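Local coordinates for protein soluble lytic murein transglycosylase (PDB 1QSA) that cleaves the beta-1,4 bonds between N-acetylmuramic acid and N-acetylglucosamine in peptidoglycan, forming a 1,6-anhydro bond in the muramic acid residue, at residues Y35-Y40 against A386-L391; L50-A55 against L74-F78; S492-I497 against N526-T531. One frame throughout, in Å; residues are numbered along the deposited sequence. Where two conformers were deposited one is given.

Contact 1: Y35-Y40 against A386-L391; sequences YPLYPY and ARVREL. With SO4 (sulfate ion), chain C.
Glu390 OE1 is held by two partners, a short 2.5 Å hydrogen bond from Tyr35 OH and a salt bridge from Arg7 NE; Tyr35 OH is in turn hydrogen-bonded to Trp394 NE1. Within the alpha-superhelix this ties the turn leading into helix 38-48, near the start of the chain, to helix 383-393 of the L domain, nearly 350 residues on. Tyr35 uses its full length to get there, its ring carbon CG standing anti to the backbone nitrogen (chi1 -176°). The phenol arrives on the anti lone pair of OE1, the one turned away from OE2, with ring and carboxylate planes 78° apart. Glu390 bends at chi2 (-45°) to bring its carboxylate to the phenol; its aliphatic part meanwhile packs on the turn, CB 3.6 Å from Leu37 CG and CG 3.9 Å from Pro36 CB. Proline suits its place as the second residue of the type I turn from Tyr35 to Tyr38, where its ring-fixed phi fits, and its ring slides against Ala386 CB. Leu37, just ahead of the helix, sends its two methyls past Glu390 to Leu391, with CD1 3.9 Å from Leu391 CD2.

Tyr40 extends the apolar patch and sets its OH 3.8 Å from Leu391 CD1; that hydroxyl and Arg387 NE share Glu403 OE2, so a buried arginine has its charge answered. Farther out, a sulfate, probably from the crystallisation liquor, is held by Arg389 NE and NH2 and by Arg7 NH1. The stem of Arg387 passes close over the turn, CG 3.4 Å from Pro36 O. A water donates to that same Pro36 O at 2.8 Å and accepts a weak 3.3 Å bond from Arg387 NH1, at the edge of the guanidinium plane.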
ATOM      1  N   TYR A  35     -13.575  -7.621  33.394  1.00 11.29           N
ATOM      2  CA  TYR A  35     -13.194  -8.283  32.143  1.00 10.42           C
ATOM      3  C   TYR A  35     -12.310  -7.319  31.324  1.00 10.98           C
ATOM      4  O   TYR A  35     -12.625  -6.130  31.234  1.00 11.18           O
ATOM      5  CB  TYR A  35     -14.448  -8.649  31.355  1.00 11.79           C
ATOM      6  CG  TYR A  35     -14.159  -9.432  30.093  1.00  9.97           C
ATOM      7  CD1 TYR A  35     -13.495 -10.668  30.151  1.00  8.64           C
ATOM      8  CD2 TYR A  35     -14.532  -8.940  28.841  1.00  9.10           C
ATOM      9  CE1 TYR A  35     -13.209 -11.391  28.990  1.00  9.28           C
ATOM     10  CE2 TYR A  35     -14.255  -9.649  27.674  1.00  9.08           C
ATOM     11  CZ  TYR A  35     -13.592 -10.869  27.746  1.00 10.12           C
ATOM     12  OH  TYR A  35     -13.309 -11.524  26.580  1.00 11.32           O
ATOM     13  N   PRO A  36     -11.194  -7.809  30.732  1.00 10.03           N
ATOM     14  CA  PRO A  36     -10.314  -6.921  29.952  1.00 10.35           C
ATOM     15  C   PRO A  36     -10.985  -6.051  28.907  1.00  9.45           C
ATOM     16  O   PRO A  36     -10.546  -4.918  28.696  1.00  9.95           O
ATOM     17  CB  PRO A  36      -9.299  -7.879  29.325  1.00 11.04           C
ATOM     18  CG  PRO A  36      -9.161  -8.955  30.399  1.00 10.05           C
ATOM     19  CD  PRO A  36     -10.602  -9.156  30.871  1.00 10.03           C
ATOM     20  N   LEU A  37     -12.032  -6.565  28.265  1.00  9.76           N
ATOM     21  CA  LEU A  37     -12.706  -5.776  27.236  1.00  9.28           C
ATOM     22  C   LEU A  37     -13.827  -4.843  27.724  1.00 10.45           C
ATOM     23  O   LEU A  37     -14.509  -4.215  26.908  1.00 10.20           O
ATOM     24  CB  LEU A  37     -13.176  -6.660  26.076  1.00  9.77           C
ATOM     25  CG  LEU A  37     -12.089  -7.539  25.428  1.00  8.11           C
ATOM     26  CD1 LEU A  37     -12.659  -8.232  24.195  1.00  9.31           C
ATOM     27  CD2 LEU A  37     -10.862  -6.726  25.031  1.00 10.31           C
ATOM     28  N   TYR A  38     -13.973  -4.683  29.038  1.00 10.42           N
ATOM     29  CA  TYR A  38     -14.997  -3.774  29.569  1.00 10.39           C
ATOM     30  C   TYR A  38     -14.878  -2.356  28.962  1.00 10.45           C
ATOM     31  O   TYR A  38     -15.891  -1.754  28.627  1.00 11.70           O
ATOM     32  CB  TYR A  38     -14.943  -3.730  31.099  1.00 10.78           C
ATOM     33  CG  TYR A  38     -16.017  -2.862  31.694  1.00 12.98           C
ATOM     34  CD1 TYR A  38     -17.350  -3.291  31.740  1.00 13.61           C
ATOM     35  CD2 TYR A  38     -15.710  -1.598  32.173  1.00 14.86           C
ATOM     36  CE1 TYR A  38     -18.356  -2.459  32.255  1.00 13.97           C
ATOM     37  CE2 TYR A  38     -16.698  -0.759  32.686  1.00 15.63           C
ATOM     38  CZ  TYR A  38     -18.010  -1.193  32.721  1.00 17.10           C
ATOM     39  OH  TYR A  38     -18.967  -0.331  33.212  1.00 20.57           O
ATOM     40  N   PRO A  39     -13.647  -1.826  28.760  1.00 10.52           N
ATOM     41  CA  PRO A  39     -13.544  -0.476  28.171  1.00 10.68           C
ATOM     42  C   PRO A  39     -14.225  -0.379  26.798  1.00  9.97           C
ATOM     43  O   PRO A  39     -14.707   0.692  26.422  1.00 10.55           O
ATOM     44  CB  PRO A  39     -12.030  -0.257  28.069  1.00 11.82           C
ATOM     45  CG  PRO A  39     -11.505  -1.012  29.251  1.00 12.07           C
ATOM     46  CD  PRO A  39     -12.321  -2.300  29.202  1.00 10.87           C
ATOM     47  N   TYR A  40     -14.242  -1.475  26.036  1.00  8.43           N
ATOM     48  CA  TYR A  40     -14.924  -1.477  24.736  1.00  9.15           C
ATOM     49  C   TYR A  40     -16.438  -1.342  24.920  1.00  8.63           C
ATOM     50  O   TYR A  40     -17.118  -0.724  24.095  1.00 10.24           O
ATOM     51  CB  TYR A  40     -14.572  -2.718  23.920  1.00 10.22           C
ATOM     52  CG  TYR A  40     -13.192  -2.664  23.313  1.00  9.86           C
ATOM     53  CD1 TYR A  40     -12.986  -2.097  22.050  1.00 11.88           C
ATOM     54  CD2 TYR A  40     -12.087  -3.189  23.988  1.00 10.34           C
ATOM     55  CE1 TYR A  40     -11.719  -2.051  21.478  1.00  9.61           C
ATOM     56  CE2 TYR A  40     -10.801  -3.150  23.412  1.00 10.61           C
ATOM     57  CZ  TYR A  40     -10.634  -2.574  22.158  1.00 12.09           C
ATOM     58  OH  TYR A  40      -9.387  -2.498  21.588  1.00 10.54           O
ATOM     59  N   ALA A 386      -3.607  -8.249  28.006  1.00 10.70           N
ATOM     60  CA  ALA A 386      -4.816  -8.976  28.368  1.00 10.20           C
ATOM     61  C   ALA A 386      -5.946  -8.651  27.372  1.00 10.24           C
ATOM     62  O   ALA A 386      -6.731  -9.529  27.022  1.00 10.74           O
ATOM     63  CB  ALA A 386      -5.234  -8.652  29.793  1.00  9.92           C
ATOM     64  N   ARG A 387      -6.017  -7.400  26.900  1.00 10.28           N
ATOM     65  CA  ARG A 387      -7.050  -7.046  25.914  1.00  9.77           C
ATOM     66  C   ARG A 387      -6.744  -7.748  24.590  1.00 10.27           C
ATOM     67  O   ARG A 387      -7.644  -8.283  23.950  1.00  9.37           O
ATOM     68  CB  ARG A 387      -7.134  -5.533  25.697  1.00  8.98           C
ATOM     69  CG  ARG A 387      -7.645  -4.770  26.931  1.00  9.25           C
ATOM     70  CD  ARG A 387      -8.184  -3.399  26.565  1.00 10.33           C
ATOM     71  NE  ARG A 387      -7.149  -2.520  26.036  1.00 12.30           N
ATOM     72  CZ  ARG A 387      -6.291  -1.822  26.771  1.00 12.27           C
ATOM     73  NH1 ARG A 387      -6.324  -1.890  28.100  1.00 14.29           N
ATOM     74  NH2 ARG A 387      -5.385  -1.059  26.177  1.00 13.14           N
ATOM     75  N   VAL A 388      -5.468  -7.775  24.203  1.00  8.96           N
ATOM     76  CA  VAL A 388      -5.063  -8.437  22.956  1.00 10.63           C
ATOM     77  C   VAL A 388      -5.469  -9.906  22.997  1.00 11.56           C
ATOM     78  O   VAL A 388      -6.049 -10.421  22.040  1.00  9.91           O
ATOM     79  CB  VAL A 388      -3.529  -8.315  22.726  1.00  9.04           C
ATOM     80  CG1 VAL A 388      -3.077  -9.224  21.556  1.00 12.57           C
ATOM     81  CG2 VAL A 388      -3.181  -6.852  22.409  1.00  9.70           C
ATOM     82  N   ARG A 389      -5.214 -10.557  24.134  1.00 10.85           N
ATOM     83  CA  ARG A 389      -5.567 -11.964  24.301  1.00 11.42           C
ATOM     84  C   ARG A 389      -7.070 -12.195  24.090  1.00  9.02           C
ATOM     85  O   ARG A 389      -7.464 -13.101  23.361  1.00 10.87           O
ATOM     86  CB  ARG A 389      -5.147 -12.453  25.693  1.00 12.77           C
ATOM     87  CG  ARG A 389      -5.581 -13.884  26.016  1.00 16.47           C
ATOM     88  CD  ARG A 389      -5.145 -14.291  27.422  1.00 18.42           C
ATOM     89  NE  ARG A 389      -5.610 -15.643  27.755  1.00 21.22           N
ATOM     90  CZ  ARG A 389      -5.693 -16.142  28.994  1.00 24.71           C
ATOM     91  NH1 ARG A 389      -5.341 -15.417  30.056  1.00 22.87           N
ATOM     92  NH2 ARG A 389      -6.130 -17.383  29.173  1.00 24.43           N
ATOM     93  N   GLU A 390      -7.905 -11.351  24.697  1.00  9.38           N
ATOM     94  CA  GLU A 390      -9.347 -11.497  24.537  1.00  9.08           C
ATOM     95  C   GLU A 390      -9.775 -11.254  23.104  1.00  8.18           C
ATOM     96  O   GLU A 390     -10.596 -11.989  22.576  1.00  9.25           O
ATOM     97  CB  GLU A 390     -10.117 -10.554  25.473  1.00  8.86           C
ATOM     98  CG  GLU A 390      -9.956 -10.914  26.943  1.00  9.02           C
ATOM     99  CD  GLU A 390     -10.101 -12.409  27.171  1.00 11.12           C
ATOM    100  OE1 GLU A 390     -11.214 -12.918  26.954  1.00  9.89           O
ATOM    101  OE2 GLU A 390      -9.094 -13.084  27.522  1.00 11.39           O
ATOM    102  N   LEU A 391      -9.232 -10.205  22.490  1.00  9.59           N
ATOM    103  CA  LEU A 391      -9.591  -9.882  21.107  1.00  9.09           C
ATOM    104  C   LEU A 391      -9.238 -11.027  20.153  1.00 10.58           C
ATOM    105  O   LEU A 391     -10.042 -11.390  19.296  1.00 10.08           O
ATOM    106  CB  LEU A 391      -8.927  -8.579  20.686  1.00  9.56           C
ATOM    107  CG  LEU A 391      -9.440  -7.334  21.424  1.00  9.24           C
ATOM    108  CD1 LEU A 391      -8.488  -6.161  21.171  1.00 10.01           C
ATOM    109  CD2 LEU A 391     -10.883  -7.007  20.967  1.00  9.99           C
TER
HETATM  110  S   SO4 C 702      -6.928 -18.721  25.728  1.00 36.72           S
HETATM  111  O1  SO4 C 702      -6.642 -19.347  24.422  1.00 37.52           O
HETATM  112  O2  SO4 C 702      -5.869 -19.062  26.701  1.00 38.63           O
HETATM  113  O3  SO4 C 702      -6.976 -17.253  25.547  1.00 34.68           O
HETATM  114  O4  SO4 C 702      -8.206 -19.246  26.231  1.00 36.16           O
HETATM  115  O   HOH W   1      -8.516  -3.537  29.986  1.00 14.77           O

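Contact 2: L50-A55 against L74-F78; sequences LMNQPA and LQSRF. With SO4 (sulfate ion), chain I.
Phe78 reaches from helix 69-84 into the bend formed by residues 50-55, and its ring is met there atom by atom. Its CB only carries the ring away from the helix, and with CG anti to the backbone nitrogen (chi1 -162°) the ring swings across to the loop. On one flank CD1 touches Leu50, lying 3.8 Å from Leu50 CD1. Next round the ring, CE1 passes near the carbonyl oxygens of Leu50 and Gln53. At the tip CZ comes 3.6 Å from Gln53 O, which lies near the ring plane at its edge, where the slightly positive C-H rim of an aromatic suits a carbonyl oxygen; Arg85 NH2 supplies that oxygen with a true hydrogen bond. Beyond the tip, CE2 rests 3.6 Å from Ala55 CA and also touches the Ala55 methyl, a small side chain that lets the ring come up to the backbone. Phe94 meets the same ring edge-to-face.

Leu50 divides its two branches. CD1 faces the ring and also meets Leu74 CD1 at 4.2 Å, whereas CD2 lies 3.6 Å from Arg77 NE, lending apolar cover to the extended stem of an exposed arginine. Pro54 occupies the N-cap position of helix 55-64. A sulfate, probably from the crystallisation liquor, accepts a 2.8 Å hydrogen bond from Ala55 N to its O1, consistent with the pull of a helix N-terminus on anions. The linker between helices 38-48 and 55-64 thus packs on helix 69-84, the next in line, as in an alpha-superhelix.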
ATOM      1  N   LEU A  50     -23.815   9.733  21.802  1.00 14.90           N
ATOM      2  CA  LEU A  50     -22.807  10.787  21.707  1.00 14.16           C
ATOM      3  C   LEU A  50     -23.374  12.205  21.575  1.00 13.77           C
ATOM      4  O   LEU A  50     -22.804  13.152  22.110  1.00 13.22           O
ATOM      5  CB  LEU A  50     -21.808  10.504  20.575  1.00 14.64           C
ATOM      6  CG  LEU A  50     -20.457  11.210  20.770  1.00 15.25           C
ATOM      7  CD1 LEU A  50     -19.749  10.685  22.030  1.00 15.72           C
ATOM      8  CD2 LEU A  50     -19.576  11.052  19.526  1.00 15.87           C
ATOM      9  N   MET A  51     -24.516  12.337  20.907  1.00 14.23           N
ATOM     10  CA  MET A  51     -25.112  13.669  20.725  1.00 14.20           C
ATOM     11  C   MET A  51     -25.598  14.321  22.022  1.00 16.27           C
ATOM     12  O   MET A  51     -25.787  15.532  22.071  1.00 17.41           O
ATOM     13  CB  MET A  51     -26.249  13.617  19.703  1.00 14.66           C
ATOM     14  CG  MET A  51     -25.787  13.354  18.278  1.00 17.73           C
ATOM     15  SD  MET A  51     -27.174  13.435  17.107  1.00 26.09           S
ATOM     16  CE  MET A  51     -26.334  13.920  15.632  1.00 26.95           C
ATOM     17  N   ASN A  52     -25.762  13.522  23.075  1.00 16.41           N
ATOM     18  CA  ASN A  52     -26.235  14.032  24.359  1.00 17.20           C
ATOM     19  C   ASN A  52     -25.216  13.891  25.485  1.00 18.54           C
ATOM     20  O   ASN A  52     -25.523  14.152  26.650  1.00 19.66           O
ATOM     21  CB  ASN A  52     -27.536  13.319  24.726  1.00 19.73           C
ATOM     22  CG  ASN A  52     -28.649  13.626  23.748  1.00 19.83           C
ATOM     23  OD1 ASN A  52     -28.934  14.791  23.473  1.00 24.44           O
ATOM     24  ND2 ASN A  52     -29.262  12.595  23.204  1.00 22.23           N
ATOM     25  N   GLN A  53     -23.997  13.496  25.141  1.00 16.65           N
ATOM     26  CA  GLN A  53     -22.973  13.326  26.157  1.00 17.76           C
ATOM     27  C   GLN A  53     -22.278  14.608  26.592  1.00 18.45           C
ATOM     28  O   GLN A  53     -21.896  15.433  25.755  1.00 17.23           O
ATOM     29  CB  GLN A  53     -21.884  12.358  25.673  1.00 18.41           C
ATOM     30  CG  GLN A  53     -22.334  10.945  25.458  1.00 18.74           C
ATOM     31  CD  GLN A  53     -22.599  10.209  26.750  1.00 20.36           C
ATOM     32  OE1 GLN A  53     -22.352  10.731  27.847  1.00 22.22           O
ATOM     33  NE2 GLN A  53     -23.110   8.989  26.635  1.00 21.07           N
ATOM     34  N   PRO A  54     -22.153  14.824  27.915  1.00 17.63           N
ATOM     35  CA  PRO A  54     -21.460  16.037  28.355  1.00 17.60           C
ATOM     36  C   PRO A  54     -19.954  15.781  28.161  1.00 16.77           C
ATOM     37  O   PRO A  54     -19.491  14.642  28.280  1.00 16.24           O
ATOM     38  CB  PRO A  54     -21.838  16.144  29.839  1.00 17.40           C
ATOM     39  CG  PRO A  54     -22.134  14.733  30.242  1.00 16.89           C
ATOM     40  CD  PRO A  54     -22.841  14.156  29.038  1.00 17.94           C
ATOM     41  N   ALA A  55     -19.198  16.831  27.864  1.00 15.39           N
ATOM     42  CA  ALA A  55     -17.768  16.700  27.628  1.00 15.36           C
ATOM     43  C   ALA A  55     -17.014  16.012  28.768  1.00 16.03           C
ATOM     44  O   ALA A  55     -16.062  15.275  28.530  1.00 16.64           O
ATOM     45  CB  ALA A  55     -17.151  18.074  27.331  1.00 15.37           C
ATOM     46  N   LEU A  74     -11.773   8.561  19.851  1.00 16.93           N
ATOM     47  CA  LEU A  74     -12.917   9.287  20.418  1.00 17.45           C
ATOM     48  C   LEU A  74     -12.625  10.780  20.622  1.00 15.70           C
ATOM     49  O   LEU A  74     -13.543  11.610  20.568  1.00 15.27           O
ATOM     50  CB  LEU A  74     -13.368   8.649  21.739  1.00 17.68           C
ATOM     51  CG  LEU A  74     -14.614   9.244  22.417  1.00 16.53           C
ATOM     52  CD1 LEU A  74     -15.826   9.179  21.482  1.00 17.05           C
ATOM     53  CD2 LEU A  74     -14.904   8.509  23.730  1.00 16.70           C
ATOM     54  N   GLN A  75     -11.356  11.123  20.837  1.00 16.17           N
ATOM     55  CA  GLN A  75     -10.947  12.518  21.030  1.00 15.71           C
ATOM     56  C   GLN A  75     -11.318  13.353  19.788  1.00 16.37           C
ATOM     57  O   GLN A  75     -11.972  14.406  19.889  1.00 14.47           O
ATOM     58  CB  GLN A  75      -9.442  12.581  21.281  0.60 16.63           C
ATOM     59  CG  GLN A  75      -8.926  13.952  21.663  0.60 16.79           C
ATOM     60  CD  GLN A  75      -9.460  14.439  23.003  0.60 19.39           C
ATOM     61  OE1 GLN A  75     -10.056  13.677  23.770  0.60 17.42           O
ATOM     62  NE2 GLN A  75      -9.260  15.719  23.281  0.60 18.33           N
ATOM     63  N   SER A  76     -10.905  12.878  18.613  1.00 14.61           N
ATOM     64  CA  SER A  76     -11.237  13.567  17.366  1.00 13.31           C
ATOM     65  C   SER A  76     -12.728  13.452  17.035  1.00 13.48           C
ATOM     66  O   SER A  76     -13.323  14.418  16.563  1.00 11.71           O
ATOM     67  CB  SER A  76     -10.391  13.041  16.194  0.75 11.54           C
ATOM     68  OG  SER A  76      -9.054  13.497  16.282  0.75 12.71           O
ATOM     69  N   ARG A  77     -13.342  12.297  17.318  1.00 11.48           N
ATOM     70  CA  ARG A  77     -14.767  12.102  17.056  1.00 12.66           C
ATOM     71  C   ARG A  77     -15.628  13.068  17.894  1.00 12.55           C
ATOM     72  O   ARG A  77     -16.579  13.679  17.381  1.00 12.24           O
ATOM     73  CB  ARG A  77     -15.167  10.658  17.347  1.00 14.42           C
ATOM     74  CG  ARG A  77     -16.635  10.357  17.085  1.00 15.69           C
ATOM     75  CD  ARG A  77     -16.938   8.876  17.303  1.00 19.61           C
ATOM     76  NE  ARG A  77     -18.368   8.601  17.181  1.00 23.18           N
ATOM     77  CZ  ARG A  77     -18.910   7.383  17.225  1.00 26.95           C
ATOM     78  NH1 ARG A  77     -18.146   6.308  17.399  1.00 29.18           N
ATOM     79  NH2 ARG A  77     -20.229   7.239  17.109  1.00 28.28           N
ATOM     80  N   PHE A  78     -15.253  13.265  19.157  1.00 10.58           N
ATOM     81  CA  PHE A  78     -16.028  14.163  20.008  1.00 10.49           C
ATOM     82  C   PHE A  78     -15.788  15.624  19.629  1.00 10.98           C
ATOM     83  O   PHE A  78     -16.669  16.470  19.796  1.00 12.11           O
ATOM     84  CB  PHE A  78     -15.771  13.927  21.486  1.00 10.31           C
ATOM     85  CG  PHE A  78     -16.833  14.519  22.362  1.00  9.44           C
ATOM     86  CD1 PHE A  78     -18.167  14.136  22.202  1.00 10.47           C
ATOM     87  CD2 PHE A  78     -16.510  15.474  23.324  1.00 10.73           C
ATOM     88  CE1 PHE A  78     -19.176  14.705  23.007  1.00 11.64           C
ATOM     89  CE2 PHE A  78     -17.510  16.043  24.126  1.00 11.19           C
ATOM     90  CZ  PHE A  78     -18.840  15.652  23.959  1.00 10.69           C
TER
HETATM   91  S   SO4 I 708     -21.515  19.717  27.563  1.00 55.03           S
HETATM   92  O1  SO4 I 708     -20.426  19.111  26.777  1.00 53.96           O
HETATM   93  O2  SO4 I 708     -21.715  21.114  27.138  1.00 54.99           O
HETATM   94  O3  SO4 I 708     -22.762  18.960  27.333  1.00 55.79           O
HETATM   95  O4  SO4 I 708     -21.171  19.683  28.995  1.00 55.00           O

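Contact 3: S492-I497 against N526-T531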
ATOM      1  N   SER A 492     -10.777  -9.674   0.043  1.00 11.99           N
ATOM      2  CA  SER A 492     -11.016 -10.156   1.390  1.00 12.07           C
ATOM      3  C   SER A 492     -10.233 -11.344   1.919  1.00 12.52           C
ATOM      4  O   SER A 492      -9.995 -12.322   1.203  1.00 12.19           O
ATOM      5  CB  SER A 492     -12.503 -10.476   1.547  0.54 12.35           C
ATOM      6  OG  SER A 492     -13.305  -9.322   1.351  0.54 13.99           O
ATOM      7  N   GLY A 493      -9.901 -11.252   3.205  1.00 12.38           N
ATOM      8  CA  GLY A 493      -9.268 -12.355   3.893  1.00 10.98           C
ATOM      9  C   GLY A 493      -7.856 -12.778   3.588  1.00 10.80           C
ATOM     10  O   GLY A 493      -7.098 -12.054   2.941  1.00 11.51           O
ATOM     11  N   LEU A 494      -7.561 -14.018   3.984  1.00  9.51           N
ATOM     12  CA  LEU A 494      -6.213 -14.575   3.886  1.00 10.32           C
ATOM     13  C   LEU A 494      -5.577 -14.522   2.528  1.00  9.37           C
ATOM     14  O   LEU A 494      -4.405 -14.176   2.414  1.00 10.42           O
ATOM     15  CB  LEU A 494      -6.176 -16.014   4.410  1.00  9.92           C
ATOM     16  CG  LEU A 494      -6.408 -16.200   5.920  1.00  9.34           C
ATOM     17  CD1 LEU A 494      -6.498 -17.696   6.218  1.00  9.00           C
ATOM     18  CD2 LEU A 494      -5.299 -15.523   6.747  1.00  9.38           C
ATOM     19  N   MET A 495      -6.369 -14.795   1.496  1.00  9.20           N
ATOM     20  CA  MET A 495      -5.835 -14.791   0.137  1.00 10.30           C
ATOM     21  C   MET A 495      -6.339 -13.614  -0.696  1.00 11.26           C
ATOM     22  O   MET A 495      -6.168 -13.587  -1.917  1.00  9.99           O
ATOM     23  CB  MET A 495      -6.085 -16.152  -0.525  1.00 10.53           C
ATOM     24  CG  MET A 495      -5.395 -17.272   0.261  1.00  9.93           C
ATOM     25  SD  MET A 495      -5.539 -18.905  -0.463  1.00 12.02           S
ATOM     26  CE  MET A 495      -4.440 -18.724  -1.891  1.00 11.38           C
ATOM     27  N   GLN A 496      -6.908 -12.621   0.002  1.00 10.27           N
ATOM     28  CA  GLN A 496      -7.393 -11.381  -0.607  1.00 10.13           C
ATOM     29  C   GLN A 496      -8.197 -11.615  -1.875  1.00 10.45           C
ATOM     30  O   GLN A 496      -7.875 -11.117  -2.962  1.00 10.74           O
ATOM     31  CB  GLN A 496      -6.209 -10.429  -0.836  1.00 10.23           C
ATOM     32  CG  GLN A 496      -5.672  -9.816   0.479  1.00  9.72           C
ATOM     33  CD  GLN A 496      -6.636  -8.803   1.049  1.00 11.88           C
ATOM     34  OE1 GLN A 496      -6.683  -7.655   0.602  1.00 13.33           O
ATOM     35  NE2 GLN A 496      -7.444  -9.228   2.007  1.00 11.14           N
ATOM     36  N   ILE A 497      -9.254 -12.391  -1.694  1.00 11.15           N
ATOM     37  CA  ILE A 497     -10.151 -12.784  -2.768  1.00 12.07           C
ATOM     38  C   ILE A 497     -11.209 -11.719  -3.035  1.00 12.40           C
ATOM     39  O   ILE A 497     -11.885 -11.264  -2.114  1.00 12.59           O
ATOM     40  CB  ILE A 497     -10.848 -14.108  -2.396  1.00 11.14           C
ATOM     41  CG1 ILE A 497      -9.799 -15.201  -2.133  1.00  9.17           C
ATOM     42  CG2 ILE A 497     -11.722 -14.583  -3.556  1.00 12.99           C
ATOM     43  CD1 ILE A 497     -10.401 -16.466  -1.519  1.00  9.14           C
ATOM     44  N   ASN A 526     -12.064 -19.107   2.915  1.00 10.80           N
ATOM     45  CA  ASN A 526     -11.109 -18.334   2.135  1.00  9.51           C
ATOM     46  C   ASN A 526     -10.050 -19.257   1.508  1.00  9.71           C
ATOM     47  O   ASN A 526      -9.783 -19.191   0.311  1.00 10.83           O
ATOM     48  CB  ASN A 526     -10.454 -17.266   3.025  1.00  7.78           C
ATOM     49  CG  ASN A 526      -9.694 -16.250   2.224  1.00 11.05           C
ATOM     50  OD1 ASN A 526      -8.573 -16.504   1.790  1.00 11.45           O
ATOM     51  ND2 ASN A 526     -10.307 -15.089   1.997  1.00 10.39           N
ATOM     52  N   ILE A 527      -9.491 -20.157   2.309  1.00 10.59           N
ATOM     53  CA  ILE A 527      -8.484 -21.099   1.817  1.00 10.38           C
ATOM     54  C   ILE A 527      -9.074 -22.033   0.752  1.00 10.42           C
ATOM     55  O   ILE A 527      -8.434 -22.320  -0.245  1.00 10.36           O
ATOM     56  CB  ILE A 527      -7.837 -21.884   3.000  1.00 10.83           C
ATOM     57  CG1 ILE A 527      -6.970 -20.927   3.827  1.00 11.33           C
ATOM     58  CG2 ILE A 527      -6.973 -23.040   2.496  1.00 11.42           C
ATOM     59  CD1 ILE A 527      -6.560 -21.474   5.201  1.00 12.82           C
ATOM     60  N   ASN A 528     -10.315 -22.461   0.946  1.00 10.40           N
ATOM     61  CA  ASN A 528     -11.001 -23.331  -0.017  1.00 10.48           C
ATOM     62  C   ASN A 528     -11.109 -22.627  -1.391  1.00 10.96           C
ATOM     63  O   ASN A 528     -10.593 -23.118  -2.413  1.00 10.65           O
ATOM     64  CB  ASN A 528     -12.398 -23.650   0.542  1.00 11.32           C
ATOM     65  CG  ASN A 528     -13.205 -24.600  -0.346  1.00 12.84           C
ATOM     66  OD1 ASN A 528     -12.674 -25.228  -1.263  1.00 15.28           O
ATOM     67  ND2 ASN A 528     -14.501 -24.702  -0.070  1.00 14.85           N
ATOM     68  N   ILE A 529     -11.718 -21.438  -1.407  1.00  9.08           N
ATOM     69  CA  ILE A 529     -11.915 -20.709  -2.656  1.00  9.81           C
ATOM     70  C   ILE A 529     -10.617 -20.172  -3.256  1.00 10.22           C
ATOM     71  O   ILE A 529     -10.414 -20.219  -4.478  1.00 10.00           O
ATOM     72  CB  ILE A 529     -12.951 -19.579  -2.457  1.00 10.49           C
ATOM     73  CG1 ILE A 529     -14.295 -20.209  -2.082  1.00 10.43           C
ATOM     74  CG2 ILE A 529     -13.099 -18.723  -3.738  1.00 12.27           C
ATOM     75  CD1 ILE A 529     -15.388 -19.222  -1.691  1.00 12.32           C
ATOM     76  N   GLY A 530      -9.710 -19.737  -2.388  1.00  8.88           N
ATOM     77  CA  GLY A 530      -8.442 -19.194  -2.847  1.00  9.06           C
ATOM     78  C   GLY A 530      -7.531 -20.251  -3.433  1.00  8.97           C
ATOM     79  O   GLY A 530      -6.930 -20.036  -4.497  1.00 11.43           O
ATOM     80  N   THR A 531      -7.408 -21.400  -2.769  1.00 10.23           N
ATOM     81  CA  THR A 531      -6.567 -22.480  -3.321  1.00 10.89           C
ATOM     82  C   THR A 531      -7.154 -22.981  -4.647  1.00  8.87           C
ATOM     83  O   THR A 531      -6.430 -23.400  -5.540  1.00  9.86           O
ATOM     84  CB  THR A 531      -6.391 -23.690  -2.364  1.00 11.63           C
ATOM     85  OG1 THR A 531      -7.667 -24.246  -2.006  1.00 12.02           O
ATOM     86  CG2 THR A 531      -5.593 -23.295  -1.119  1.00 11.54           C
TER
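Asn526 turns its amide toward the backbone of loop 492-497, with CG anti to the backbone nitrogen (chi1 -167°). Its OD1 accepts a 2.8 Å hydrogen bond from Met495 N, and its ND2 donates one of 2.9 Å to Ser492 O. That carbonyl also receives Ile497 N, the two donors arriving from opposite faces of its plane, and ND2 has a further acceptor in Leu520 O. An alanine here removes the amide and would probably leave Met495 N and the carbonyls of Ser492 and Leu520 each short of a partner, with the turn less firmly set.

Met495 runs extended to SD, which lies 3.8 Å from Gly530 CA; the glycine has no side chain to block it. A bend at chi3 (72°) then lays CE over Gly530 C and O. Ile497 stretches CD1 to within 3.3 Å of Asn526 O, a tight approach, while Leu494 CD1 meets Ile527 CD1 at 3.9 Å. Residues 493-496 form a type I turn followed by a G1 beta bulge, with Gln496 at positive phi (45°). This is the Gly-Leu-Met-Gln motif of the Slt family's lysozyme-like domain, set on helix 523-540 beside Glu478, the predicted catalytic residue.

In the fold
Contact 2 lies wholly near the N-terminus, whereas contact 1 joins that region to the L domain; their centres are about 22 Å apart, and contact 2 is nested within the loop of chain that contact 1 closes. They lie at the two ends of helix 38-48, contact 1 at its start and contact 2 in the linker after it. Contact 1 is buried and mixes charged, hydroxyl and apolar groups, as suits a join between distant parts of the chain. Contact 2, local in sequence and partly at the surface, relies on apolar side chains round one aromatic ring. Contact 3, centred about 39 Å from contact 2, is wholly buried in the Slt domain, where a single side-chain amide bonds to a loop backbone close to the predicted catalytic glutamate.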